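Local coordinates for acyl-CoA dehydrogenase domain protein Tcur3483 (Thermomonospora curvata, PDB 6WY9) that binds FAD and, as a member of the acyl-CoA dehydrogenase family, probably oxidises the CH-CH group of its substrate, at residues E31-L36 against M272-E277; V95-V100 against L105-V110; G264-G269 against L310-M315; Y302-A307 against T337-D342; R356-S361 against L373-I378. All coordinates share one frame; numbering follows the deposited sequence.

Interaction 1 of 5, residues E31-L36 against M272-E277; sequences ELRAEL and MIRLWE
R33 and R274 are the two cations of a charged cluster, completed by acids of a third helix, that joins the N-terminal and C-terminal helical parts of the acyl-CoA dehydrogenase fold. Their helices are far apart, the nearest CA atoms, those of R33 and R274, being separated by 13.8 Å, and these two side chains alone span the distance. They arrive from opposite directions and meet at their guanidinium groups, R33 NH1 standing 2.7 Å from R274 NH2. Both atoms are donors, so no hydrogen bond links them, and the exact closeness is doubtful. R33 approaches the edge of the R274 group, with R33 CZ in the plane of that group and 3.6 Å from R274 NH2; the two guanidinium planes are turned 53° against each other. The R33 chain bends at chi3 (-94°), whereas that of R274 already turns at chi2 (-51°) before running out to the meeting point.

Both cations are bound by acids. D98 OD1 forms salt bridges with both R33 NH1 and R274 NH2, and E99 OE2 forms another with R33 NH1, so the nearby carboxylates probably offset much of the like charge. These acids lie on helix 90-103, which thereby connects helix 26-41 to helix 263-286; L36 also packs on L96 of helix 90-103, while I273 and W276 rest against L305 of helix 292-321.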
# COMPACT_ATOMS: atom_id res chain seq x y z
N GLU A 31 0.82 -16.80 36.22
CA GLU A 31 1.66 -17.74 36.96
C GLU A 31 2.30 -18.74 36.00
O GLU A 31 3.45 -19.15 36.18
CB GLU A 31 0.86 -18.50 38.03
CG GLU A 31 0.37 -17.70 39.22
CD GLU A 31 1.51 -17.19 40.10
OE1 GLU A 31 2.66 -17.67 39.92
OE2 GLU A 31 1.25 -16.33 40.96
N LEU A 32 1.54 -19.19 35.00
CA LEU A 32 2.11 -20.08 34.01
C LEU A 32 3.27 -19.41 33.30
O LEU A 32 4.35 -20.01 33.11
CB LEU A 32 1.03 -20.48 33.00
CG LEU A 32 1.52 -21.32 31.82
CD1 LEU A 32 2.09 -22.65 32.34
CD2 LEU A 32 0.30 -21.55 30.94
N ARG A 33 3.08 -18.15 32.92
CA ARG A 33 4.15 -17.39 32.30
C ARG A 33 5.41 -17.40 33.17
O ARG A 33 6.51 -17.65 32.69
CB ARG A 33 3.65 -15.96 32.02
CG ARG A 33 4.16 -15.34 30.73
CD ARG A 33 3.57 -13.96 30.37
NE ARG A 33 2.40 -14.10 29.49
CZ ARG A 33 2.47 -14.45 28.20
NH1 ARG A 33 3.64 -14.71 27.61
NH2 ARG A 33 1.35 -14.55 27.48
N ALA A 34 5.25 -17.12 34.48
CA ALA A 34 6.42 -16.96 35.35
C ALA A 34 7.13 -18.29 35.60
O ALA A 34 8.37 -18.33 35.72
CB ALA A 34 5.99 -16.33 36.69
N GLU A 35 6.35 -19.37 35.72
CA GLU A 35 6.90 -20.71 35.80
C GLU A 35 7.73 -21.05 34.56
O GLU A 35 8.82 -21.61 34.66
CB GLU A 35 5.76 -21.73 35.96
CG GLU A 35 6.21 -23.16 35.79
CD GLU A 35 5.08 -24.19 35.94
OE1 GLU A 35 5.38 -25.39 35.98
OE2 GLU A 35 3.91 -23.80 36.02
N LEU A 36 7.20 -20.76 33.37
CA LEU A 36 7.92 -21.17 32.16
C LEU A 36 9.22 -20.38 31.98
O LEU A 36 10.18 -20.93 31.43
CB LEU A 36 7.03 -21.04 30.91
CG LEU A 36 5.92 -22.11 30.76
CD1 LEU A 36 4.82 -21.63 29.79
CD2 LEU A 36 6.49 -23.47 30.31
N MET A 272 6.47 -11.42 17.02
CA MET A 272 6.59 -10.05 16.50
C MET A 272 5.95 -9.01 17.42
O MET A 272 6.40 -7.85 17.47
CB MET A 272 5.96 -9.95 15.10
CG MET A 272 6.68 -10.81 14.06
SD MET A 272 8.44 -10.49 13.99
CE MET A 272 8.55 -8.69 13.83
N ILE A 273 4.90 -9.38 18.13
CA ILE A 273 4.32 -8.46 19.11
C ILE A 273 5.34 -8.17 20.21
O ILE A 273 5.55 -7.00 20.60
CB ILE A 273 3.01 -9.05 19.68
CG1 ILE A 273 1.91 -9.01 18.62
CG2 ILE A 273 2.56 -8.27 20.94
CD1 ILE A 273 0.62 -9.76 19.02
N ARG A 274 5.99 -9.21 20.72
CA ARG A 274 7.03 -9.01 21.75
C ARG A 274 8.17 -8.11 21.25
O ARG A 274 8.67 -7.25 22.00
CB ARG A 274 7.59 -10.36 22.22
CG ARG A 274 6.59 -11.27 22.92
CD ARG A 274 5.86 -10.55 24.04
NE ARG A 274 5.30 -11.44 25.05
CZ ARG A 274 5.96 -11.89 26.12
NH1 ARG A 274 7.22 -11.54 26.34
NH2 ARG A 274 5.36 -12.69 26.99
N LEU A 275 8.63 -8.35 20.03
CA LEU A 275 9.70 -7.54 19.47
C LEU A 275 9.25 -6.08 19.28
O LEU A 275 10.03 -5.17 19.52
CB LEU A 275 10.17 -8.15 18.15
CG LEU A 275 11.04 -9.40 18.42
CD1 LEU A 275 11.31 -10.25 17.14
CD2 LEU A 275 12.38 -9.03 19.13
N TRP A 276 8.01 -5.86 18.82
CA TRP A 276 7.45 -4.51 18.76
C TRP A 276 7.53 -3.83 20.13
O TRP A 276 8.01 -2.70 20.25
CB TRP A 276 6.01 -4.58 18.24
CG TRP A 276 5.29 -3.22 18.15
CD1 TRP A 276 5.12 -2.46 17.02
CD2 TRP A 276 4.62 -2.53 19.20
NE1 TRP A 276 4.40 -1.31 17.32
CE2 TRP A 276 4.08 -1.33 18.65
CE3 TRP A 276 4.43 -2.78 20.57
CZ2 TRP A 276 3.38 -0.40 19.41
CZ3 TRP A 276 3.73 -1.85 21.33
CH2 TRP A 276 3.22 -0.66 20.74
N GLU A 277 7.10 -4.52 21.19
CA GLU A 277 7.21 -3.96 22.53
C GLU A 277 8.65 -3.64 22.89
O GLU A 277 8.91 -2.62 23.55
CB GLU A 277 6.66 -4.93 23.56
CG GLU A 277 5.19 -5.16 23.48
CD GLU A 277 4.76 -6.16 24.53
OE1 GLU A 277 5.38 -7.25 24.63
OE2 GLU A 277 3.85 -5.83 25.30

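Interaction 2 of 5, residues V95-V100 against L105-V110; sequences VLFDEV and LPFPFV
F97 meets two phenylalanines in different ways: its edge points at the face of F107, while one of its own faces receives F109. The three rings form an aromatic cluster inside the turn between helices 90-103 and 109-122 of the N-terminal helical domain. F97 and F107 make a T-shaped pair, centroids 5.5 Å apart and planes at 69°, with F97 CE1 3.9 Å from F107 CE1. F109, in the conformer described, sets CE1 over the rim of the F97 ring, 3.6 Å from F97 CD1; these two planes are inclined at 58°. The CG of F107 lies opposite its backbone N (chi1 -172°), which brings the ring to V100, F107 CD2 lying 4.0 Å from V100 CG1. At the root of the side chain, V100 CG2 is 4.0 Å from F107 CB. L75 also touches F107, and A267 of helix 263-286 packs on F97. Two backbone bonds shape the loop: L105 N donates to V100 O, and in the inverse gamma turn centred on P108, F109 N reaches F107 O at 2.7 Å.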
# COMPACT_ATOMS: atom_id res chain seq x y z
N VAL A 95 0.40 -19.22 25.80
CA VAL A 95 1.43 -18.77 26.74
C VAL A 95 2.67 -19.63 26.58
O VAL A 95 3.79 -19.13 26.48
CB VAL A 95 0.93 -18.78 28.19
CG1 VAL A 95 2.02 -18.25 29.12
CG2 VAL A 95 -0.34 -17.93 28.37
N LEU A 96 2.48 -20.96 26.51
CA LEU A 96 3.61 -21.87 26.30
C LEU A 96 4.38 -21.53 25.01
O LEU A 96 5.60 -21.31 25.04
CB LEU A 96 3.10 -23.30 26.29
CG LEU A 96 4.13 -24.38 25.90
CD1 LEU A 96 5.38 -24.29 26.74
CD2 LEU A 96 3.50 -25.78 26.02
N PHE A 97 3.68 -21.44 23.87
CA PHE A 97 4.38 -21.10 22.62
C PHE A 97 5.07 -19.74 22.70
O PHE A 97 6.18 -19.57 22.18
CB PHE A 97 3.41 -21.13 21.44
CG PHE A 97 2.75 -22.46 21.24
CD1 PHE A 97 3.37 -23.63 21.64
CD2 PHE A 97 1.49 -22.55 20.65
CE1 PHE A 97 2.75 -24.88 21.46
CE2 PHE A 97 0.87 -23.80 20.47
CZ PHE A 97 1.51 -24.96 20.87
N ASP A 98 4.43 -18.76 23.34
CA ASP A 98 5.07 -17.45 23.39
C ASP A 98 6.34 -17.51 24.23
O ASP A 98 7.36 -16.90 23.88
CB ASP A 98 4.11 -16.39 23.93
CG ASP A 98 4.67 -14.98 23.77
OD1 ASP A 98 4.98 -14.36 24.80
OD2 ASP A 98 4.83 -14.50 22.61
N GLU A 99 6.32 -18.30 25.30
CA GLU A 99 7.47 -18.31 26.19
C GLU A 99 8.63 -19.11 25.62
O GLU A 99 9.79 -18.72 25.81
CB GLU A 99 7.05 -18.83 27.58
CG GLU A 99 6.21 -17.79 28.37
CD GLU A 99 7.00 -16.53 28.73
OE1 GLU A 99 8.19 -16.65 29.10
OE2 GLU A 99 6.46 -15.41 28.60
N VAL A 100 8.36 -20.18 24.86
CA VAL A 100 9.46 -20.92 24.22
C VAL A 100 10.18 -20.03 23.20
O VAL A 100 11.41 -19.97 23.16
CB VAL A 100 8.95 -22.23 23.57
CG1 VAL A 100 8.19 -23.06 24.57
CG2 VAL A 100 8.08 -21.99 22.33
N LEU A 105 14.17 -20.86 22.38
CA LEU A 105 14.31 -22.28 22.18
C LEU A 105 13.44 -22.75 21.02
O LEU A 105 12.41 -22.14 20.72
CB LEU A 105 13.93 -23.04 23.45
CG LEU A 105 14.78 -22.71 24.69
CD1 LEU A 105 14.38 -23.55 25.90
CD2 LEU A 105 16.28 -22.84 24.39
N PRO A 106 13.87 -23.78 20.32
CA PRO A 106 13.02 -24.36 19.28
C PRO A 106 12.05 -25.34 19.92
O PRO A 106 12.37 -26.02 20.89
CB PRO A 106 14.03 -25.09 18.38
CG PRO A 106 15.09 -25.52 19.34
CD PRO A 106 15.22 -24.38 20.34
N PHE A 107 10.83 -25.37 19.38
CA PHE A 107 9.77 -26.25 19.83
C PHE A 107 9.34 -27.14 18.67
O PHE A 107 9.29 -26.66 17.54
CB PHE A 107 8.59 -25.43 20.34
CG PHE A 107 7.51 -26.24 21.00
CD1 PHE A 107 6.53 -26.85 20.25
CD2 PHE A 107 7.46 -26.34 22.38
CE1 PHE A 107 5.53 -27.58 20.85
CE2 PHE A 107 6.46 -27.08 22.99
CZ PHE A 107 5.49 -27.70 22.23
N PRO A 108 9.05 -28.42 18.90
CA PRO A 108 8.70 -29.30 17.77
C PRO A 108 7.26 -29.11 17.32
O PRO A 108 6.42 -30.02 17.43
CB PRO A 108 8.96 -30.69 18.34
CG PRO A 108 8.63 -30.55 19.79
CD PRO A 108 9.08 -29.17 20.18
N PHE A 109 6.95 -27.90 16.82
CA PHE A 109 5.57 -27.57 16.42
C PHE A 109 5.04 -28.61 15.43
O PHE A 109 3.98 -29.21 15.62
CB PHE A 109 5.51 -26.18 15.77
CG PHE A 109 5.65 -25.01 16.72
CD1 PHE A 109 4.57 -24.53 17.42
CD2 PHE A 109 6.87 -24.34 16.84
CE1 PHE A 109 4.70 -23.43 18.28
CE2 PHE A 109 7.00 -23.24 17.68
CZ PHE A 109 5.92 -22.80 18.40
N VAL A 110 5.77 -28.79 14.33
CA VAL A 110 5.28 -29.66 13.27
C VAL A 110 4.97 -31.05 13.81
O VAL A 110 3.96 -31.66 13.45
CB VAL A 110 6.30 -29.72 12.11
CG1 VAL A 110 5.94 -30.79 11.15
CG2 VAL A 110 6.31 -28.40 11.38

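Interaction 3 of 5, residues G264-G269 against L310-M315; sequences GLAALG and LLNWKM
N312 lays its carboxamide against the backbone of A266, ND2 coming to 3.5 Å from A266 CA. The same side chain packs through its root as well, with N312 CB 4.0 Å from A266 CB, and the CA atoms of these two residues are only 5.6 Å apart. Small residues permit this closeness: A266 offers a single methyl group, and a CB on G269, one helical turn further along, would stand 3.5 Å from N312 ND2. The contact joins helix 263-286 to helix 292-321 within the helical bundle of the C-terminal domain, and helix 326-350 lies next to it, T332 touching N312. No direct hydrogen bond links the two segments. A water spans them instead, accepting from N312 ND2 at 3.0 Å and donating to A266 O at 2.8 Å, which helps to fix the rotation of the amide. With chi1 at -73°, CG of N312 lies opposite its own carbonyl carbon, and the amide is thereby carried across to A266. A leucine here would probably leave the bridging water without its donor and A266 O without the link to the second helix. The A266 methyl group also meets Y94 of helix 90-103.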
# COMPACT_ATOMS: atom_id res chain seq x y z
N GLY A 264 1.14 -22.55 14.53
CA GLY A 264 2.51 -22.05 14.56
C GLY A 264 2.61 -20.60 14.09
O GLY A 264 3.30 -19.80 14.72
N LEU A 265 1.93 -20.25 12.98
CA LEU A 265 2.02 -18.88 12.50
C LEU A 265 1.38 -17.90 13.49
O LEU A 265 1.83 -16.77 13.62
CB LEU A 265 1.42 -18.79 11.08
CG LEU A 265 1.94 -19.86 10.09
CD1 LEU A 265 1.61 -19.52 8.66
CD2 LEU A 265 3.42 -20.01 10.18
N ALA A 266 0.36 -18.34 14.23
CA ALA A 266 -0.14 -17.54 15.34
C ALA A 266 0.95 -17.26 16.37
O ALA A 266 1.12 -16.11 16.82
CB ALA A 266 -1.30 -18.26 15.99
N ALA A 267 1.65 -18.30 16.84
CA ALA A 267 2.75 -18.06 17.77
C ALA A 267 3.82 -17.17 17.16
O ALA A 267 4.47 -16.40 17.89
CB ALA A 267 3.37 -19.39 18.23
N LEU A 268 4.06 -17.27 15.83
CA LEU A 268 5.03 -16.39 15.17
C LEU A 268 4.63 -14.93 15.33
O LEU A 268 5.47 -14.07 15.59
CB LEU A 268 5.16 -16.69 13.68
CG LEU A 268 5.51 -18.11 13.27
CD1 LEU A 268 5.77 -18.22 11.76
CD2 LEU A 268 6.68 -18.66 14.09
N GLY A 269 3.35 -14.64 15.08
CA GLY A 269 2.85 -13.30 15.34
C GLY A 269 3.06 -12.88 16.78
O GLY A 269 3.40 -11.73 17.06
N LEU A 310 -6.04 -10.79 17.02
CA LEU A 310 -7.44 -11.11 17.24
C LEU A 310 -7.95 -12.10 16.20
O LEU A 310 -8.68 -13.05 16.53
CB LEU A 310 -8.27 -9.83 17.24
CG LEU A 310 -8.10 -8.93 18.46
CD1 LEU A 310 -8.76 -7.59 18.21
CD2 LEU A 310 -8.69 -9.57 19.67
N LEU A 311 -7.55 -11.92 14.95
CA LEU A 311 -7.92 -12.89 13.92
C LEU A 311 -7.31 -14.26 14.23
O LEU A 311 -8.00 -15.28 14.15
CB LEU A 311 -7.50 -12.37 12.56
CG LEU A 311 -8.27 -11.17 12.03
CD1 LEU A 311 -7.59 -10.73 10.74
CD2 LEU A 311 -9.74 -11.58 11.77
N ASN A 312 -6.02 -14.29 14.64
CA ASN A 312 -5.37 -15.55 15.01
C ASN A 312 -6.12 -16.26 16.12
O ASN A 312 -6.33 -17.49 16.08
CB ASN A 312 -3.92 -15.29 15.43
CG ASN A 312 -3.06 -14.97 14.27
OD1 ASN A 312 -3.53 -15.11 13.14
ND2 ASN A 312 -1.82 -14.53 14.50
N TRP A 313 -6.56 -15.50 17.12
CA TRP A 313 -7.27 -16.10 18.24
C TRP A 313 -8.58 -16.74 17.77
O TRP A 313 -8.85 -17.92 18.07
CB TRP A 313 -7.52 -15.04 19.32
CG TRP A 313 -8.18 -15.61 20.51
CD1 TRP A 313 -9.42 -15.32 20.96
CD2 TRP A 313 -7.63 -16.59 21.40
NE1 TRP A 313 -9.69 -16.06 22.11
CE2 TRP A 313 -8.61 -16.84 22.39
CE3 TRP A 313 -6.41 -17.27 21.46
CZ2 TRP A 313 -8.40 -17.75 23.42
CZ3 TRP A 313 -6.21 -18.16 22.49
CH2 TRP A 313 -7.19 -18.40 23.45
N LYS A 314 -9.42 -15.98 17.06
CA LYS A 314 -10.63 -16.57 16.50
C LYS A 314 -10.32 -17.82 15.68
O LYS A 314 -10.98 -18.86 15.83
CB LYS A 314 -11.35 -15.55 15.62
CG LYS A 314 -11.90 -14.33 16.31
CD LYS A 314 -12.62 -13.49 15.24
CE LYS A 314 -13.78 -14.27 14.54
NZ LYS A 314 -14.08 -13.69 13.16
N MET A 315 -9.31 -17.76 14.81
CA MET A 315 -9.06 -18.91 13.93
C MET A 315 -8.51 -20.12 14.69
O MET A 315 -8.86 -21.26 14.36
CB MET A 315 -8.16 -18.48 12.79
CG MET A 315 -8.84 -17.36 11.96
SD MET A 315 -10.68 -17.49 11.73
CE MET A 315 -11.08 -15.75 11.38
O HOH W 1 -0.74 -14.11 17.24

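Interaction 4 of 5, residues Y302-A307 against T337-D342; sequences YAKLEA and TETHID
K304 and D342 form a salt bridge between the nearly antiparallel helices 292-321 and 326-350 of the C-terminal bundle, NZ donating to OD2 at 2.7 Å. The lysine meets OD2 on its anti side, 17° out of the carboxylate plane, while OD1 of the same aspartate is bound by R300, so each carboxylate oxygen has a basic partner. A water links K304 to T339 one helical turn before D342: it accepts from K304 NZ at 2.7 Å and donates to T339 OG1 at 2.9 Å. The threonine hydroxyl also bonds to Y335 O of its own helix. A bend at chi3 (70°) turns the end of the lysine over T339 toward the aspartate, bringing K304 CE to 3.7 Å from T339 OG1. The segment axes lie 10.2 Å apart at 156°. Beside the salt bridge the contact is apolar: T339 CG2 sits 4.1 Å from K304 CB and 4.4 Å from L305 CD2.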
# COMPACT_ATOMS: atom_id res chain seq x y z
N TYR A 302 1.11 -1.22 15.55
CA TYR A 302 0.24 -1.63 16.64
C TYR A 302 -1.16 -2.03 16.11
O TYR A 302 -1.76 -3.05 16.52
CB TYR A 302 0.12 -0.48 17.65
CG TYR A 302 -0.77 -0.73 18.85
CD1 TYR A 302 -0.26 -1.32 20.01
CD2 TYR A 302 -2.13 -0.37 18.86
CE1 TYR A 302 -1.07 -1.51 21.16
CE2 TYR A 302 -2.93 -0.57 19.99
CZ TYR A 302 -2.41 -1.16 21.14
OH TYR A 302 -3.23 -1.35 22.27
N ALA A 303 -1.73 -1.18 15.26
CA ALA A 303 -3.10 -1.44 14.80
C ALA A 303 -3.17 -2.71 13.96
O ALA A 303 -4.15 -3.47 14.06
CB ALA A 303 -3.62 -0.26 13.98
N LYS A 304 -2.15 -2.95 13.14
CA LYS A 304 -2.14 -4.13 12.27
C LYS A 304 -1.85 -5.40 13.07
O LYS A 304 -2.41 -6.46 12.75
CB LYS A 304 -1.12 -3.95 11.14
CG LYS A 304 -1.61 -2.93 10.04
CD LYS A 304 -0.72 -3.01 8.82
CE LYS A 304 -0.94 -4.33 8.08
NZ LYS A 304 -0.16 -4.25 6.81
N LEU A 305 -0.98 -5.30 14.09
CA LEU A 305 -0.75 -6.39 15.03
C LEU A 305 -1.97 -6.68 15.87
O LEU A 305 -2.17 -7.84 16.25
CB LEU A 305 0.44 -6.09 15.98
CG LEU A 305 1.81 -6.22 15.28
CD1 LEU A 305 2.91 -5.56 16.18
CD2 LEU A 305 2.19 -7.69 14.94
N GLU A 306 -2.75 -5.65 16.25
CA GLU A 306 -3.96 -5.93 16.99
C GLU A 306 -4.93 -6.77 16.14
O GLU A 306 -5.47 -7.76 16.63
CB GLU A 306 -4.66 -4.66 17.47
CG GLU A 306 -5.97 -5.03 18.11
CD GLU A 306 -6.77 -3.85 18.62
OE1 GLU A 306 -6.17 -2.95 19.24
OE2 GLU A 306 -8.01 -3.83 18.39
N ALA A 307 -5.16 -6.38 14.89
CA ALA A 307 -6.06 -7.16 14.04
C ALA A 307 -5.54 -8.60 13.88
O ALA A 307 -6.30 -9.56 14.00
CB ALA A 307 -6.23 -6.50 12.66
N THR A 337 0.87 -13.35 7.78
CA THR A 337 2.24 -13.42 7.24
C THR A 337 2.65 -12.11 6.52
O THR A 337 3.82 -11.69 6.61
CB THR A 337 2.40 -14.64 6.30
OG1 THR A 337 1.47 -14.56 5.21
CG2 THR A 337 2.13 -15.94 7.09
N GLU A 338 1.73 -11.42 5.83
CA GLU A 338 2.14 -10.14 5.26
C GLU A 338 2.34 -9.09 6.35
O GLU A 338 3.22 -8.21 6.23
CB GLU A 338 1.12 -9.68 4.19
CG GLU A 338 1.19 -10.69 2.98
CD GLU A 338 0.06 -10.55 2.00
OE1 GLU A 338 -0.80 -9.66 2.19
OE2 GLU A 338 0.00 -11.37 1.08
N THR A 339 1.55 -9.16 7.42
CA THR A 339 1.76 -8.25 8.54
C THR A 339 3.11 -8.51 9.22
O THR A 339 3.79 -7.55 9.61
CB THR A 339 0.61 -8.38 9.54
OG1 THR A 339 -0.60 -7.95 8.90
CG2 THR A 339 0.83 -7.50 10.79
N HIS A 340 3.55 -9.77 9.36
CA HIS A 340 4.88 -9.99 9.94
C HIS A 340 5.96 -9.26 9.15
O HIS A 340 6.88 -8.66 9.73
CB HIS A 340 5.25 -11.47 10.02
CG HIS A 340 4.26 -12.30 10.76
ND1 HIS A 340 4.27 -13.68 10.74
CD2 HIS A 340 3.20 -11.95 11.54
CE1 HIS A 340 3.26 -14.14 11.47
NE2 HIS A 340 2.59 -13.11 11.95
N ILE A 341 5.88 -9.31 7.81
CA ILE A 341 6.86 -8.61 6.96
C ILE A 341 6.73 -7.09 7.11
O ILE A 341 7.74 -6.37 7.16
CB ILE A 341 6.70 -9.03 5.49
CG1 ILE A 341 7.17 -10.46 5.25
CG2 ILE A 341 7.56 -8.12 4.56
CD1 ILE A 341 6.69 -10.95 3.86
N ASP A 342 5.51 -6.56 7.09
CA ASP A 342 5.31 -5.12 7.31
C ASP A 342 5.95 -4.67 8.63
O ASP A 342 6.70 -3.68 8.69
CB ASP A 342 3.80 -4.84 7.29
CG ASP A 342 3.45 -3.36 7.41
OD1 ASP A 342 4.33 -2.46 7.43
OD2 ASP A 342 2.23 -3.12 7.53
O HOH W 2 -0.48 -6.90 6.22

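Interaction 5 of 5, residues R356-S361 against L373-I378; sequences RIRPES and LSRQGI
R358 and R375 stack their guanidinium groups face to face, joining the loop ahead of helix 369-380 to that helix in the C-terminal domain. The group centres are 4.0 Å apart and the planes 27° from parallel. R358 NH1 sits over the middle of the R375 group, 3.5 Å from R375 CZ, although the two side chains run at about a right angle. A bend of the R375 chain at chi3 (-94°) turns its guanidinium against that of R358.

The polar partners that hold these cations lie elsewhere. R375 NH2 forms a salt bridge with E371, and its NH1 donates to V223 O; R358 uses NE and NH2 to bond to the backbone of a neighbouring subunit. The acid is likely to ease the juxtaposition of the two positive groups. A leucine in place of R375 would probably leave R358 without its flat partner and E371 without its salt bridge.

The backbone contributes a type II beta turn from R358 to S361, closed by S361 N donating to R358 O at 3.1 Å. E360 takes the positive phi (75°) of its third position.

Van der Waals contact comes from the second position of the turn: P359 CD lies in the plane of the R375 guanidinium, at its edge, 3.7 Å from R375 NH2.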
# COMPACT_ATOMS: atom_id res chain seq x y z
N ARG A 356 20.71 -2.61 10.52
CA ARG A 356 21.39 -3.41 9.52
C ARG A 356 22.45 -4.33 10.10
O ARG A 356 23.18 -4.98 9.34
CB ARG A 356 22.03 -2.50 8.46
CG ARG A 356 23.36 -1.83 8.92
CD ARG A 356 23.80 -0.82 7.85
NE ARG A 356 22.84 0.30 7.86
CZ ARG A 356 23.16 1.57 7.64
NH1 ARG A 356 24.43 1.91 7.35
NH2 ARG A 356 22.21 2.51 7.73
N ILE A 357 22.55 -4.43 11.41
CA ILE A 357 23.65 -5.20 12.01
C ILE A 357 23.14 -6.61 12.31
O ILE A 357 22.09 -6.77 12.95
CB ILE A 357 24.20 -4.51 13.27
CG1 ILE A 357 24.66 -3.06 12.93
CG2 ILE A 357 25.32 -5.35 13.89
CD1 ILE A 357 25.39 -2.34 14.12
N ARG A 358 23.85 -7.62 11.80
CA ARG A 358 23.50 -9.02 11.97
C ARG A 358 23.70 -9.47 13.44
O ARG A 358 24.50 -8.88 14.18
CB ARG A 358 24.34 -9.90 11.03
CG ARG A 358 23.88 -9.85 9.53
CD ARG A 358 24.86 -10.50 8.54
NE ARG A 358 24.25 -10.44 7.22
CZ ARG A 358 23.59 -11.44 6.64
NH1 ARG A 358 23.51 -12.63 7.26
NH2 ARG A 358 23.04 -11.28 5.44
N PRO A 359 22.98 -10.52 13.86
CA PRO A 359 23.21 -11.11 15.19
C PRO A 359 24.68 -11.39 15.38
O PRO A 359 25.37 -11.82 14.46
CB PRO A 359 22.40 -12.42 15.14
CG PRO A 359 21.31 -12.14 14.06
CD PRO A 359 22.04 -11.31 13.03
N GLU A 360 25.17 -11.19 16.60
CA GLU A 360 26.56 -11.54 16.93
C GLU A 360 27.57 -10.55 16.35
O GLU A 360 28.78 -10.81 16.45
CB GLU A 360 26.97 -12.95 16.44
CG GLU A 360 25.87 -14.02 16.43
CD GLU A 360 25.73 -14.73 17.75
OE1 GLU A 360 25.82 -14.04 18.79
OE2 GLU A 360 25.54 -15.97 17.75
N SER A 361 27.13 -9.51 15.68
CA SER A 361 28.11 -8.48 15.38
C SER A 361 27.92 -7.32 16.35
O SER A 361 26.80 -7.07 16.82
CB SER A 361 27.97 -7.95 13.94
OG SER A 361 28.63 -8.78 12.99
N LEU A 373 15.09 -11.91 11.46
CA LEU A 373 13.70 -12.26 11.15
C LEU A 373 13.25 -11.63 9.84
O LEU A 373 12.43 -12.22 9.14
CB LEU A 373 12.75 -11.84 12.29
CG LEU A 373 12.77 -12.80 13.50
CD1 LEU A 373 12.07 -12.19 14.73
CD2 LEU A 373 12.16 -14.18 13.16
N SER A 374 13.73 -10.43 9.52
CA SER A 374 13.47 -9.85 8.20
C SER A 374 13.93 -10.76 7.07
O SER A 374 13.33 -10.76 5.99
CB SER A 374 14.19 -8.51 8.04
OG SER A 374 13.65 -7.54 8.91
N ARG A 375 15.04 -11.48 7.27
CA ARG A 375 15.51 -12.37 6.22
C ARG A 375 14.76 -13.69 6.20
O ARG A 375 14.98 -14.48 5.27
CB ARG A 375 17.02 -12.63 6.37
CG ARG A 375 17.87 -11.37 6.31
CD ARG A 375 19.34 -11.73 6.44
NE ARG A 375 19.82 -11.63 7.82
CZ ARG A 375 20.29 -12.66 8.54
NH1 ARG A 375 20.29 -13.92 8.05
NH2 ARG A 375 20.73 -12.42 9.78
N GLN A 376 13.91 -13.95 7.19
CA GLN A 376 13.11 -15.17 7.24
C GLN A 376 11.64 -14.94 6.96
O GLN A 376 10.99 -15.82 6.37
CB GLN A 376 13.25 -15.87 8.62
CG GLN A 376 14.65 -16.06 9.09
CD GLN A 376 14.70 -16.68 10.48
OE1 GLN A 376 13.67 -16.80 11.14
NE2 GLN A 376 15.88 -17.09 10.92
N GLY A 377 11.09 -13.78 7.37
CA GLY A 377 9.66 -13.51 7.15
C GLY A 377 9.23 -13.67 5.70
O GLY A 377 8.07 -14.01 5.42
N ILE A 378 10.14 -13.42 4.77
CA ILE A 378 9.87 -13.60 3.35
C ILE A 378 9.44 -15.02 3.00
O ILE A 378 8.74 -15.23 2.01
CB ILE A 378 11.13 -13.16 2.56
CG1 ILE A 378 12.40 -13.84 3.12
CG2 ILE A 378 11.27 -11.62 2.57
CD1 ILE A 378 13.70 -13.46 2.41

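Interaction 2 is the buried aromatic contact of the N-terminal helical region, and interaction 5 is also buried but is a stack of cations; interactions 1 and 3 lie nearer the surface, with interaction 4 between. Interactions 1 and 2 touch directly, the acids of helix 90-103 serving the arginines of interaction 1. Helix 263-286 takes part in interactions 1 and 3, and helix 292-321 in 3 and 4, so the three contacts run through adjoining helices of the C-terminal bundle; H340 packs against G269 where 3 meets 4. Water bridges both 3 and 4, but only 4 adds a salt bridge. Interaction 5 joins the set through L373, which packs on M272 and L275, and through I341 against G377.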